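Local coordinates for bile acid 7a-dehydratase, BaiE (Clostridium hiranonis DSM 13275, PDB 4L8P), which probably catalyses the removal of water at the 7-alpha position of bile-acid intermediates, working as a trimer of cystatin-like, SnoaL-like subunits, at residues D38-K43 against P107-I111; I42-K46 against T146-E150; R51-G55 against I99-M103; L123-L127 against I139-A143; K135-N140 against F167-R173. All blocks are in the same frame, centred on the assembly; numbering follows the deposited sequence. Where two conformers were deposited one is given.

Contact 1 (D38-K43 against P107-I111); sequences DIEAIK and PEITI
Pro107 meets the long helix through its ring: Pro107 CG lies 4.0 Å from Lys43 CE, the extended lysine chain crossing the proline at about a right angle. The amino group of that lysine travels on to Glu40 of the second subunit, so its methylenes do the packing here and its charge serves the trimer. Ile109 comes next and reaches the helix with every branch. Ile109 CD1 is folded back (chi2 -55°) to rest 3.9 Å from Ile42 CG2, while Ile109 CG2 sits 4.0 Å from Ile42 CD1; the Ile109 and Ile39 side chains slide past each other in opposite directions. This is the cystatin-like plan, with helix 22-55 lying across the four-stranded antiparallel sheet; segments 38-43 and 107-111 run at 131° to each other, and alternate residues of the strand turn to the helix. Ile111, the third of these, repeats the bent conformation of Ile109. Ile111 CD1 is wedged 3.6 Å from Asp38 CB and 3.7 Å from Ile42 CD1, and Ile111 CG1 lies 3.8 Å from Ile39 CG1. Asp38 offers its CB to this cluster, and its OD1 turns to Trp156 and Lys151.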
# COMPACT_ATOMS: atom_id res chain seq x y z
N ASP A 38 -5.00 12.19 13.30
CA ASP A 38 -4.87 10.90 14.01
C ASP A 38 -4.75 9.72 13.03
O ASP A 38 -3.91 8.84 13.21
CB ASP A 38 -6.04 10.70 14.97
CG ASP A 38 -5.95 11.57 16.21
OD1 ASP A 38 -4.84 11.94 16.64
OD2 ASP A 38 -7.02 11.86 16.76
N ILE A 39 -5.56 9.74 11.97
CA ILE A 39 -5.52 8.68 10.98
C ILE A 39 -4.13 8.63 10.35
O ILE A 39 -3.52 7.54 10.21
CB ILE A 39 -6.61 8.85 9.93
CG1 ILE A 39 -7.98 8.52 10.54
CG2 ILE A 39 -6.33 7.99 8.67
CD1 ILE A 39 -9.14 8.89 9.62
N GLU A 40 -3.62 9.80 9.95
CA GLU A 40 -2.29 9.83 9.34
C GLU A 40 -1.19 9.39 10.32
O GLU A 40 -0.28 8.67 9.91
CB GLU A 40 -1.99 11.23 8.77
CG GLU A 40 -0.63 11.36 8.11
CD GLU A 40 -0.42 10.45 6.89
OE1 GLU A 40 -1.39 9.92 6.30
OE2 GLU A 40 0.76 10.28 6.49
N ALA A 41 -1.27 9.80 11.58
CA ALA A 41 -0.30 9.41 12.61
C ALA A 41 -0.28 7.89 12.81
O ALA A 41 0.78 7.28 12.89
CB ALA A 41 -0.64 10.08 13.91
N ILE A 42 -1.47 7.30 12.79
CA ILE A 42 -1.61 5.84 12.92
C ILE A 42 -1.02 5.10 11.70
O ILE A 42 -0.32 4.09 11.84
CB ILE A 42 -3.07 5.42 13.23
CG1 ILE A 42 -3.42 5.86 14.66
CG2 ILE A 42 -3.27 3.93 13.04
CD1 ILE A 42 -4.91 5.88 14.95
N LYS A 43 -1.32 5.58 10.50
CA LYS A 43 -0.72 4.96 9.29
C LYS A 43 0.82 5.01 9.34
O LYS A 43 1.49 4.04 8.95
CB LYS A 43 -1.22 5.65 8.03
CG LYS A 43 -2.70 5.45 7.77
CD LYS A 43 -3.08 6.27 6.56
CE LYS A 43 -4.53 6.05 6.17
NZ LYS A 43 -4.88 7.01 5.08
N PRO A 107 -5.21 0.21 4.38
CA PRO A 107 -5.70 0.37 5.75
C PRO A 107 -7.13 0.93 5.82
O PRO A 107 -7.56 1.72 4.94
CB PRO A 107 -4.71 1.39 6.34
CG PRO A 107 -4.23 2.17 5.16
CD PRO A 107 -4.12 1.15 4.07
N GLU A 108 -7.85 0.50 6.84
CA GLU A 108 -9.13 1.08 7.23
C GLU A 108 -8.99 1.49 8.70
O GLU A 108 -9.18 0.66 9.61
CB GLU A 108 -10.26 0.09 7.06
CG GLU A 108 -10.42 -0.43 5.63
CD GLU A 108 -11.28 -1.67 5.57
OE1 GLU A 108 -12.51 -1.56 5.75
OE2 GLU A 108 -10.69 -2.77 5.36
N ILE A 109 -8.65 2.76 8.93
CA ILE A 109 -8.46 3.32 10.26
C ILE A 109 -9.74 4.04 10.73
O ILE A 109 -10.23 5.00 10.06
CB ILE A 109 -7.27 4.30 10.32
CG1 ILE A 109 -5.97 3.72 9.68
CG2 ILE A 109 -7.05 4.77 11.76
CD1 ILE A 109 -5.53 2.41 10.24
N THR A 110 -10.26 3.61 11.89
CA THR A 110 -11.37 4.22 12.56
C THR A 110 -10.89 4.81 13.88
O THR A 110 -10.38 4.08 14.76
CB THR A 110 -12.48 3.19 12.81
OG1 THR A 110 -12.82 2.52 11.57
CG2 THR A 110 -13.71 3.87 13.35
N ILE A 111 -11.04 6.12 14.03
CA ILE A 111 -10.79 6.76 15.32
C ILE A 111 -12.04 6.55 16.21
O ILE A 111 -13.12 7.01 15.87
CB ILE A 111 -10.44 8.24 15.17
CG1 ILE A 111 -9.36 8.46 14.09
CG2 ILE A 111 -10.01 8.84 16.51
CD1 ILE A 111 -8.02 7.75 14.28

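Contact 2 (I42-K46 against T146-E150); sequences IKQLK and TDKYE
Lys46 and Asp147 form a salt bridge between helix 22-55 and strand 137-152. Lys46 NZ is 2.8 Å from Asp147 OD2, which it meets on the syn side and somewhat out of the carboxylate plane; the second contact, Lys46 NZ to Asp147 OD1 at 3.2 Å, is weak. The lysine gets there by setting CG anti to its backbone N (chi1 -169°) and bending at the next bond (chi2 67°), after which the chain runs out straight toward the strand. Trp121 adds a cation-pi partner for the ammonium group.

Both carboxylate oxygens have further company. Thr161 OG1 is hydrogen-bonded to Asp147 OD1, and Tyr149 OH gives Asp147 OD2 a weak bond at 2.6 Å. The phenol oxygen is in turn bonded to Trp121 NE1, so lysine, aspartate, tyrosine and tryptophan are joined in one buried network.

The tyrosine ring is held from the helix side by hydrocarbon. Ile42 CG2 sits over one face, 3.6 Å from the Tyr149 ring centroid and displaced toward the rim, a CH-pi contact, with its closest approach to Tyr149 CE2 at 3.4 Å. Leu45 CD2 touches the ring obliquely, 3.9 Å from Tyr149 CD1.

A pentaethylene glycol, probably from the crystallisation liquor, lies about 4 Å from the Lys46 side chain, consistent with a pocket between helix and sheet. The chemistry implies an aspartate carboxylate whose rotation is fixed by several partners, set in a buried polar network flanked by Ile42 and Leu45, which would hold the lysine in place beside the probable pocket.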
# COMPACT_ATOMS: atom_id res chain seq x y z
N ILE A 42 -1.47 7.30 12.79
CA ILE A 42 -1.61 5.84 12.92
C ILE A 42 -1.02 5.10 11.70
O ILE A 42 -0.32 4.09 11.84
CB ILE A 42 -3.07 5.42 13.23
CG1 ILE A 42 -3.42 5.86 14.66
CG2 ILE A 42 -3.27 3.93 13.04
CD1 ILE A 42 -4.91 5.88 14.95
N LYS A 43 -1.32 5.58 10.50
CA LYS A 43 -0.72 4.96 9.29
C LYS A 43 0.82 5.01 9.34
O LYS A 43 1.49 4.04 8.95
CB LYS A 43 -1.22 5.65 8.03
CG LYS A 43 -2.70 5.45 7.77
CD LYS A 43 -3.08 6.27 6.56
CE LYS A 43 -4.53 6.05 6.17
NZ LYS A 43 -4.88 7.01 5.08
N GLN A 44 1.39 6.11 9.84
CA GLN A 44 2.85 6.25 9.94
C GLN A 44 3.45 5.40 11.06
O GLN A 44 4.55 4.86 10.92
CB GLN A 44 3.27 7.70 10.11
CG GLN A 44 2.89 8.56 8.90
CD GLN A 44 3.75 9.80 8.70
OE1 GLN A 44 4.90 9.86 9.12
NE2 GLN A 44 3.20 10.76 7.98
N LEU A 45 2.68 5.24 12.13
CA LEU A 45 3.05 4.37 13.25
C LEU A 45 3.16 2.94 12.76
O LEU A 45 4.14 2.23 13.05
CB LEU A 45 1.99 4.47 14.36
CG LEU A 45 2.02 3.44 15.50
CD1 LEU A 45 3.26 3.61 16.34
CD2 LEU A 45 0.76 3.57 16.35
N LYS A 46 2.14 2.46 12.05
CA LYS A 46 2.18 1.08 11.53
C LYS A 46 3.31 0.90 10.51
O LYS A 46 3.99 -0.14 10.50
CB LYS A 46 0.84 0.67 10.94
CG LYS A 46 0.76 -0.83 10.63
CD LYS A 46 0.78 -1.68 11.91
CE LYS A 46 0.39 -3.12 11.63
NZ LYS A 46 0.05 -3.90 12.81
N THR A 146 -6.68 -6.74 12.41
CA THR A 146 -7.41 -5.65 13.04
C THR A 146 -6.67 -5.22 14.32
O THR A 146 -6.74 -5.89 15.35
CB THR A 146 -8.88 -6.03 13.31
OG1 THR A 146 -9.48 -6.44 12.07
CG2 THR A 146 -9.63 -4.85 13.86
N ASP A 147 -5.99 -4.08 14.23
CA ASP A 147 -5.15 -3.51 15.31
C ASP A 147 -6.01 -2.64 16.22
O ASP A 147 -7.00 -2.04 15.76
CB ASP A 147 -4.10 -2.55 14.76
CG ASP A 147 -3.01 -3.21 13.92
OD1 ASP A 147 -2.88 -4.47 13.87
OD2 ASP A 147 -2.23 -2.44 13.33
N LYS A 148 -5.56 -2.51 17.47
CA LYS A 148 -6.11 -1.55 18.41
C LYS A 148 -4.96 -0.62 18.83
O LYS A 148 -3.85 -1.09 19.18
CB LYS A 148 -6.71 -2.23 19.64
CG LYS A 148 -7.84 -3.20 19.35
CD LYS A 148 -9.07 -2.48 18.82
CE LYS A 148 -10.16 -3.42 18.32
NZ LYS A 148 -11.39 -2.63 18.02
N TYR A 149 -5.25 0.68 18.85
CA TYR A 149 -4.26 1.71 19.15
C TYR A 149 -4.74 2.55 20.31
O TYR A 149 -5.95 2.70 20.56
CB TYR A 149 -4.01 2.65 17.96
CG TYR A 149 -3.76 1.95 16.64
CD1 TYR A 149 -2.49 1.45 16.30
CD2 TYR A 149 -4.77 1.76 15.74
CE1 TYR A 149 -2.27 0.78 15.09
CE2 TYR A 149 -4.56 1.12 14.54
CZ TYR A 149 -3.30 0.64 14.21
OH TYR A 149 -3.09 -0.03 12.99
N GLU A 150 -3.79 3.16 20.98
CA GLU A 150 -4.12 4.14 22.00
C GLU A 150 -3.19 5.31 21.95
O GLU A 150 -2.04 5.19 21.54
CB GLU A 150 -4.19 3.49 23.36
CG GLU A 150 -2.89 3.15 24.00
CD GLU A 150 -3.09 2.55 25.39
OE1 GLU A 150 -3.85 3.13 26.21
OE2 GLU A 150 -2.48 1.51 25.66

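Contact 3 (R51-G55 against I99-M103)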
# COMPACT_ATOMS: atom_id res chain seq x y z
N ARG A 51 8.74 -1.41 9.22
CA ARG A 51 10.11 -1.09 8.88
C ARG A 51 11.08 -1.56 9.97
O ARG A 51 12.13 -2.15 9.68
CB ARG A 51 10.22 0.43 8.60
CG ARG A 51 11.60 0.95 8.35
CD ARG A 51 11.53 2.42 7.89
NE ARG A 51 10.83 3.34 8.80
CZ ARG A 51 11.37 3.88 9.91
NH1 ARG A 51 12.60 3.57 10.30
NH2 ARG A 51 10.64 4.72 10.65
N CYS A 52 10.74 -1.32 11.24
CA CYS A 52 11.59 -1.77 12.34
C CYS A 52 11.59 -3.31 12.49
O CYS A 52 12.63 -3.90 12.81
CB CYS A 52 11.19 -1.12 13.64
SG CYS A 52 11.49 0.66 13.66
N LEU A 53 10.43 -3.92 12.26
CA LEU A 53 10.30 -5.37 12.33
C LEU A 53 11.23 -6.05 11.32
O LEU A 53 12.01 -6.94 11.67
CB LEU A 53 8.85 -5.78 12.07
CG LEU A 53 8.49 -7.28 12.04
CD1 LEU A 53 8.76 -7.91 13.39
CD2 LEU A 53 7.05 -7.46 11.66
N ASP A 54 11.12 -5.63 10.07
CA ASP A 54 11.90 -6.25 9.00
C ASP A 54 13.35 -5.82 9.03
O ASP A 54 14.25 -6.60 8.67
CB ASP A 54 11.23 -5.99 7.67
CG ASP A 54 9.89 -6.69 7.55
OD1 ASP A 54 9.68 -7.77 8.16
OD2 ASP A 54 9.04 -6.14 6.84
N GLY A 55 13.61 -4.61 9.49
CA GLY A 55 14.99 -4.17 9.71
C GLY A 55 15.63 -4.73 10.96
O GLY A 55 16.83 -4.55 11.14
N ILE A 99 15.34 -13.47 6.57
CA ILE A 99 14.90 -12.26 5.87
C ILE A 99 13.38 -12.26 5.95
O ILE A 99 12.74 -13.26 5.58
CB ILE A 99 15.30 -12.27 4.37
CG1 ILE A 99 16.83 -12.35 4.20
CG2 ILE A 99 14.70 -11.09 3.62
CD1 ILE A 99 17.27 -12.69 2.78
N SER A 100 12.80 -11.15 6.39
CA SER A 100 11.33 -11.00 6.43
C SER A 100 10.89 -9.75 5.69
O SER A 100 11.60 -8.74 5.64
CB SER A 100 10.80 -10.96 7.87
OG SER A 100 11.29 -9.83 8.57
N MSE A 101 9.71 -9.84 5.10
CA MSE A 101 9.04 -8.70 4.48
C MSE A 101 7.57 -8.78 4.85
O MSE A 101 6.86 -9.64 4.34
CB MSE A 101 9.29 -8.68 2.96
CG MSE A 101 10.67 -8.11 2.61
SE MSE A 101 11.19 -8.44 0.74
CE MSE A 101 9.77 -7.28 0.02
N HIS A 102 7.13 -7.86 5.72
CA HIS A 102 5.72 -7.72 6.11
C HIS A 102 5.21 -6.45 5.46
O HIS A 102 5.60 -5.33 5.84
CB HIS A 102 5.62 -7.60 7.63
CG HIS A 102 6.02 -8.84 8.35
ND1 HIS A 102 7.33 -9.13 8.62
CD2 HIS A 102 5.28 -9.85 8.87
CE1 HIS A 102 7.39 -10.30 9.23
NE2 HIS A 102 6.16 -10.74 9.43
N MSE A 103 4.37 -6.63 4.45
CA MSE A 103 3.94 -5.55 3.55
C MSE A 103 2.47 -5.27 3.81
O MSE A 103 1.59 -6.09 3.52
CB MSE A 103 4.20 -5.98 2.11
CG MSE A 103 5.72 -6.08 1.89
SE MSE A 103 6.13 -7.00 0.19
CE MSE A 103 5.68 -8.79 0.82
O HOH W 1 12.87 -9.50 10.71
O HOH W 2 14.11 -8.58 6.74
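Asp54 and Ser100 bring their CA atoms to 5.4 Å where segment 51-55 runs nearly antiparallel to strand segment 99-103, at 164°. No direct backbone pairing joins the two; water 2 links Asp54 O to Ser100 N, and water 1 donates to both Leu53 O and Ser100 OG. The Asp54 carboxylate does the main work. His102 ND1 donates to the syn lone pair of Asp54 OD1 at 2.8 Å and 169°, with the oxygen in the plane of the imidazole and the two flat groups nearly coplanar. Ser100 OG donates to Asp54 OD1 as well, from the anti side at 2.6 Å. The other oxygen, Asp54 OD2, takes the backbone N of His102 at 2.8 Å and 178°, so His102 is gripped by main chain and ring at once. Tyr122 OH of the third subunit also bonds to OD2. Leu53 lays its CD2 over one face of the imidazole, 3.6 Å from the His102 ring centroid. A pentaethylene glycol, probably from the crystallisation liquor, lies about 4 Å from the His102 side chain and may mark a pocket; a carboxylate-oriented histidine between helix and sheet is consistent with the dehydratase sites of this fold, as in scytalone dehydratase.

Contact 4 (L123-L127 against I139-A143); sequences LEDNL and INGGA
Leu123 and Ala143, Asp125 and Gly141, Leu127 and Ile139 are the hydrogen-bonded pairs of this antiparallel hairpin, each closed by two main-chain bonds. Leu123 N to Ala143 O, 2.8 Å, arrives almost end-on to the carbonyl. Asp125 N to Gly141 O, 3.1 Å, instead approaches from above the carbonyl plane. Between them lie non-hydrogen-bonded pairs with CA-H...O contacts, such as Gly142 CA to Leu123 O at 3.2 Å.

Apolar packing is modest: Leu127 CD1 meets Ile139 CD1 at 4.0 Å, and the CB atoms of Leu123 and Ala143 share that face.

Polar side chains supply the rest. Asp125 has CG between its backbone N and carbonyl carbon (chi1 56°), which swings the carboxylate over Gly141, where no side chain stands in the way. Asp125 OD1 comes to 3.1 Å from Gly141 O, two acceptors close together, and Arg165 NH1 forms a salt bridge with OD1. On the other face Glu124 extends fully, and water 3 donates to Glu124 OE2 at 2.7 Å and to Gly141 O.

Glu124 OE1 binds the sodium ion together with the same oxygen of both neighbouring subunits, and a nickel ion lies about 4 Å from the Glu124 side chain: the cations would offset three converging carboxylates at the heart of the trimer.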
# COMPACT_ATOMS: atom_id res chain seq x y z
N LEU A 123 -2.26 -7.66 5.08
CA LEU A 123 -0.83 -8.03 5.15
C LEU A 123 -0.48 -9.08 4.12
O LEU A 123 -1.19 -10.06 3.99
CB LEU A 123 -0.51 -8.62 6.52
CG LEU A 123 0.13 -7.68 7.50
CD1 LEU A 123 1.58 -7.36 7.07
CD2 LEU A 123 -0.76 -6.46 7.65
N GLU A 124 0.62 -8.88 3.41
CA GLU A 124 1.36 -9.97 2.75
C GLU A 124 2.70 -10.14 3.48
O GLU A 124 3.39 -9.17 3.71
CB GLU A 124 1.65 -9.66 1.28
CG GLU A 124 2.29 -10.86 0.63
CD GLU A 124 2.78 -10.71 -0.76
OE1 GLU A 124 2.84 -9.57 -1.34
OE2 GLU A 124 3.19 -11.80 -1.28
N ASP A 125 3.09 -11.39 3.78
CA ASP A 125 4.36 -11.68 4.40
C ASP A 125 5.15 -12.67 3.56
O ASP A 125 4.58 -13.59 2.97
CB ASP A 125 4.21 -12.21 5.82
CG ASP A 125 3.34 -13.42 5.91
OD1 ASP A 125 2.15 -13.30 5.58
OD2 ASP A 125 3.82 -14.48 6.36
N ASN A 126 6.45 -12.42 3.43
CA ASN A 126 7.38 -13.33 2.79
C ASN A 126 8.57 -13.49 3.74
O ASN A 126 9.08 -12.50 4.29
CB ASN A 126 7.92 -12.75 1.48
CG ASN A 126 6.86 -12.53 0.40
OD1 ASN A 126 5.70 -12.98 0.47
ND2 ASN A 126 7.27 -11.81 -0.62
N LEU A 127 8.95 -14.74 3.99
CA LEU A 127 10.06 -15.07 4.88
C LEU A 127 11.01 -15.97 4.12
O LEU A 127 10.57 -16.89 3.41
CB LEU A 127 9.58 -15.76 6.16
CG LEU A 127 8.38 -15.19 6.92
CD1 LEU A 127 8.07 -16.15 8.06
CD2 LEU A 127 8.62 -13.76 7.41
N ILE A 139 8.58 -19.08 3.33
CA ILE A 139 7.20 -19.04 3.81
C ILE A 139 6.57 -17.79 3.23
O ILE A 139 7.12 -16.69 3.38
CB ILE A 139 7.12 -19.00 5.35
CG1 ILE A 139 7.80 -20.22 5.98
CG2 ILE A 139 5.67 -18.90 5.81
CD1 ILE A 139 8.03 -20.09 7.46
N ASN A 140 5.41 -17.94 2.58
CA ASN A 140 4.61 -16.81 2.06
C ASN A 140 3.19 -16.91 2.65
O ASN A 140 2.68 -18.00 2.83
CB ASN A 140 4.43 -16.88 0.53
CG ASN A 140 5.74 -16.78 -0.23
OD1 ASN A 140 6.64 -16.07 0.18
ND2 ASN A 140 5.81 -17.47 -1.36
N GLY A 141 2.57 -15.77 2.87
CA GLY A 141 1.21 -15.75 3.34
C GLY A 141 0.52 -14.41 3.17
O GLY A 141 1.09 -13.43 2.70
N GLY A 142 -0.73 -14.40 3.61
CA GLY A 142 -1.54 -13.20 3.67
C GLY A 142 -2.40 -13.25 4.90
O GLY A 142 -2.75 -14.34 5.37
N ALA A 143 -2.79 -12.09 5.40
CA ALA A 143 -3.64 -12.01 6.58
C ALA A 143 -4.42 -10.71 6.62
O ALA A 143 -3.95 -9.69 6.12
CB ALA A 143 -2.78 -12.16 7.84
O HOH W 3 2.26 -14.11 -0.16

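Contact 5 (K135-N140 against F167-R173); sequences KNVGIN and FEEHFMR
Phe171 and Gly138 pack ring against backbone. The phenylalanine takes a chi1 of 52°, which tucks its ring back over the neighbouring strand, and Gly138 O sits 3.4 Å above the Phe171 ring plane, over its centre; Gly138 CA makes a CH-pi contact on that face. On the opposite face of the sheet Ile139 and His170 lie side by side, Ile139 CG1 standing 3.8 Å from the His170 ring centroid, almost on the ring normal. The imidazole is turned so that His170 NE2 donates to Glu168 OE2 at 2.6 Å, a nearly straight bond in the ring plane.

The strands form the hairpin of 137-152 and 155-172, with Gly138–Phe171 and Asn140–Glu169 as hydrogen-bonded pairs. Residues 167-170 also pair antiparallel with a strand of the second subunit, so the sheet continues across the interface, and Glu169 OE1 bonds to Arg173 NH1 of that subunit as a salt bridge.

At the open end of the hairpin, selenomethionine Met172 curls twice (chi2 -62°, chi3 -58°), putting Met172 SE 3.7 Å from Val137 CG2 and CE 3.5 Å from Lys135 O. Arg173 N donates to Asn136 O at 2.6 Å. The arginine chain bends at chi3; Arg173 NH1 pairs with Glu169 OE1 of the third subunit, and Arg173 NE reaches water 4, 2.8 Å away, which donates to Asn136 OD1.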
# COMPACT_ATOMS: atom_id res chain seq x y z
N LYS A 135 17.70 -23.45 6.66
CA LYS A 135 18.28 -22.94 5.41
C LYS A 135 17.45 -23.36 4.21
O LYS A 135 17.12 -24.54 4.09
CB LYS A 135 19.72 -23.44 5.19
CG LYS A 135 20.41 -22.83 3.99
CD LYS A 135 21.91 -23.15 3.98
CE LYS A 135 22.63 -22.48 2.82
NZ LYS A 135 24.09 -22.80 2.75
N ASN A 136 17.13 -22.38 3.35
CA ASN A 136 16.36 -22.54 2.11
C ASN A 136 14.84 -22.70 2.27
O ASN A 136 14.11 -22.79 1.28
CB ASN A 136 16.93 -23.63 1.20
CG ASN A 136 18.34 -23.31 0.72
OD1 ASN A 136 18.63 -22.18 0.32
ND2 ASN A 136 19.22 -24.32 0.76
N VAL A 137 14.34 -22.65 3.50
CA VAL A 137 12.90 -22.61 3.72
C VAL A 137 12.40 -21.24 3.29
O VAL A 137 13.01 -20.22 3.64
CB VAL A 137 12.49 -22.89 5.19
CG1 VAL A 137 11.03 -22.53 5.45
CG2 VAL A 137 12.75 -24.35 5.54
N GLY A 138 11.31 -21.23 2.52
CA GLY A 138 10.55 -19.99 2.27
C GLY A 138 9.15 -20.16 2.81
O GLY A 138 8.60 -21.27 2.81
N ILE A 139 8.58 -19.08 3.33
CA ILE A 139 7.20 -19.04 3.81
C ILE A 139 6.57 -17.79 3.23
O ILE A 139 7.12 -16.69 3.38
CB ILE A 139 7.12 -19.00 5.35
CG1 ILE A 139 7.80 -20.22 5.98
CG2 ILE A 139 5.67 -18.90 5.81
CD1 ILE A 139 8.03 -20.09 7.46
N ASN A 140 5.41 -17.94 2.58
CA ASN A 140 4.61 -16.81 2.06
C ASN A 140 3.19 -16.91 2.65
O ASN A 140 2.68 -18.00 2.83
CB ASN A 140 4.43 -16.88 0.53
CG ASN A 140 5.74 -16.78 -0.23
OD1 ASN A 140 6.64 -16.07 0.18
ND2 ASN A 140 5.81 -17.47 -1.36
N PHE A 167 -4.00 -17.26 3.88
CA PHE A 167 -3.28 -18.48 3.60
C PHE A 167 -1.84 -18.39 4.04
O PHE A 167 -1.32 -17.31 4.29
CB PHE A 167 -3.39 -18.87 2.12
CG PHE A 167 -2.23 -18.42 1.30
CD1 PHE A 167 -2.03 -17.08 1.03
CD2 PHE A 167 -1.36 -19.36 0.76
CE1 PHE A 167 -0.92 -16.69 0.27
CE2 PHE A 167 -0.28 -18.96 -0.00
CZ PHE A 167 -0.06 -17.63 -0.23
N GLU A 168 -1.20 -19.55 4.12
CA GLU A 168 0.21 -19.64 4.41
C GLU A 168 0.74 -20.86 3.67
O GLU A 168 0.07 -21.90 3.66
CB GLU A 168 0.46 -19.77 5.90
CG GLU A 168 1.93 -19.66 6.25
CD GLU A 168 2.17 -19.67 7.76
OE1 GLU A 168 1.77 -18.72 8.42
OE2 GLU A 168 2.76 -20.61 8.29
N GLU A 169 1.91 -20.73 3.05
CA GLU A 169 2.56 -21.84 2.37
C GLU A 169 4.02 -21.91 2.79
O GLU A 169 4.66 -20.87 2.95
CB GLU A 169 2.43 -21.73 0.84
CG GLU A 169 3.15 -20.53 0.25
CD GLU A 169 3.03 -20.39 -1.26
OE1 GLU A 169 2.47 -21.29 -1.93
OE2 GLU A 169 3.57 -19.38 -1.77
N HIS A 170 4.50 -23.12 3.00
CA HIS A 170 5.90 -23.42 3.32
C HIS A 170 6.46 -24.27 2.20
O HIS A 170 5.81 -25.20 1.70
CB HIS A 170 6.01 -24.22 4.63
CG HIS A 170 5.57 -23.48 5.86
ND1 HIS A 170 6.24 -23.59 7.06
CD2 HIS A 170 4.52 -22.66 6.09
CE1 HIS A 170 5.64 -22.85 7.97
NE2 HIS A 170 4.58 -22.29 7.42
N PHE A 171 7.71 -23.98 1.83
CA PHE A 171 8.35 -24.65 0.69
C PHE A 171 9.87 -24.54 0.81
O PHE A 171 10.36 -23.75 1.60
CB PHE A 171 7.86 -24.03 -0.62
CG PHE A 171 7.99 -22.53 -0.67
CD1 PHE A 171 9.18 -21.93 -1.10
CD2 PHE A 171 6.95 -21.72 -0.24
CE1 PHE A 171 9.30 -20.56 -1.12
CE2 PHE A 171 7.08 -20.36 -0.22
CZ PHE A 171 8.25 -19.77 -0.68
N MSE A 172 10.58 -25.38 0.05
CA MSE A 172 12.05 -25.34 -0.00
C MSE A 172 12.42 -24.57 -1.25
O MSE A 172 11.94 -24.88 -2.33
CB MSE A 172 12.67 -26.73 -0.09
CG MSE A 172 12.41 -27.56 1.15
SE MSE A 172 13.19 -26.75 2.74
CE MSE A 172 15.07 -26.66 2.22
N ARG A 173 13.27 -23.56 -1.09
CA ARG A 173 13.74 -22.77 -2.19
C ARG A 173 14.91 -23.47 -2.88
O ARG A 173 15.74 -24.09 -2.24
CB ARG A 173 14.22 -21.41 -1.68
CG ARG A 173 13.12 -20.50 -1.14
CD ARG A 173 13.68 -19.43 -0.22
NE ARG A 173 14.81 -18.76 -0.88
CZ ARG A 173 14.72 -17.75 -1.74
NH1 ARG A 173 13.56 -17.23 -2.14
NH2 ARG A 173 15.85 -17.27 -2.28
O HOH W 4 17.12 -19.41 0.58

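Contacts 1, 2 and 3 all tie helix 22-55 to the sheet, while contacts 4 and 5 hold the sheet's own strands together. Along the helix the chemistry changes: isoleucine packing in contact 1, then a buried ion pair beside an aromatic ring in contact 2, then a carboxylate gripping a histidine in contact 3. Contacts 2, 3 and 4 are buried; contact 1 is partly so, and contact 5, whose centre is about 21 Å from the centre of the chain, has exposed residues. Contacts 3 and 4 touch directly, since strands 98-111 and 116-129 are neighbours, and 4 and 5 share Ile139 and Asn140. Contact 4 faces the metals at the trimer centre; contact 5 carries the sheet into another subunit.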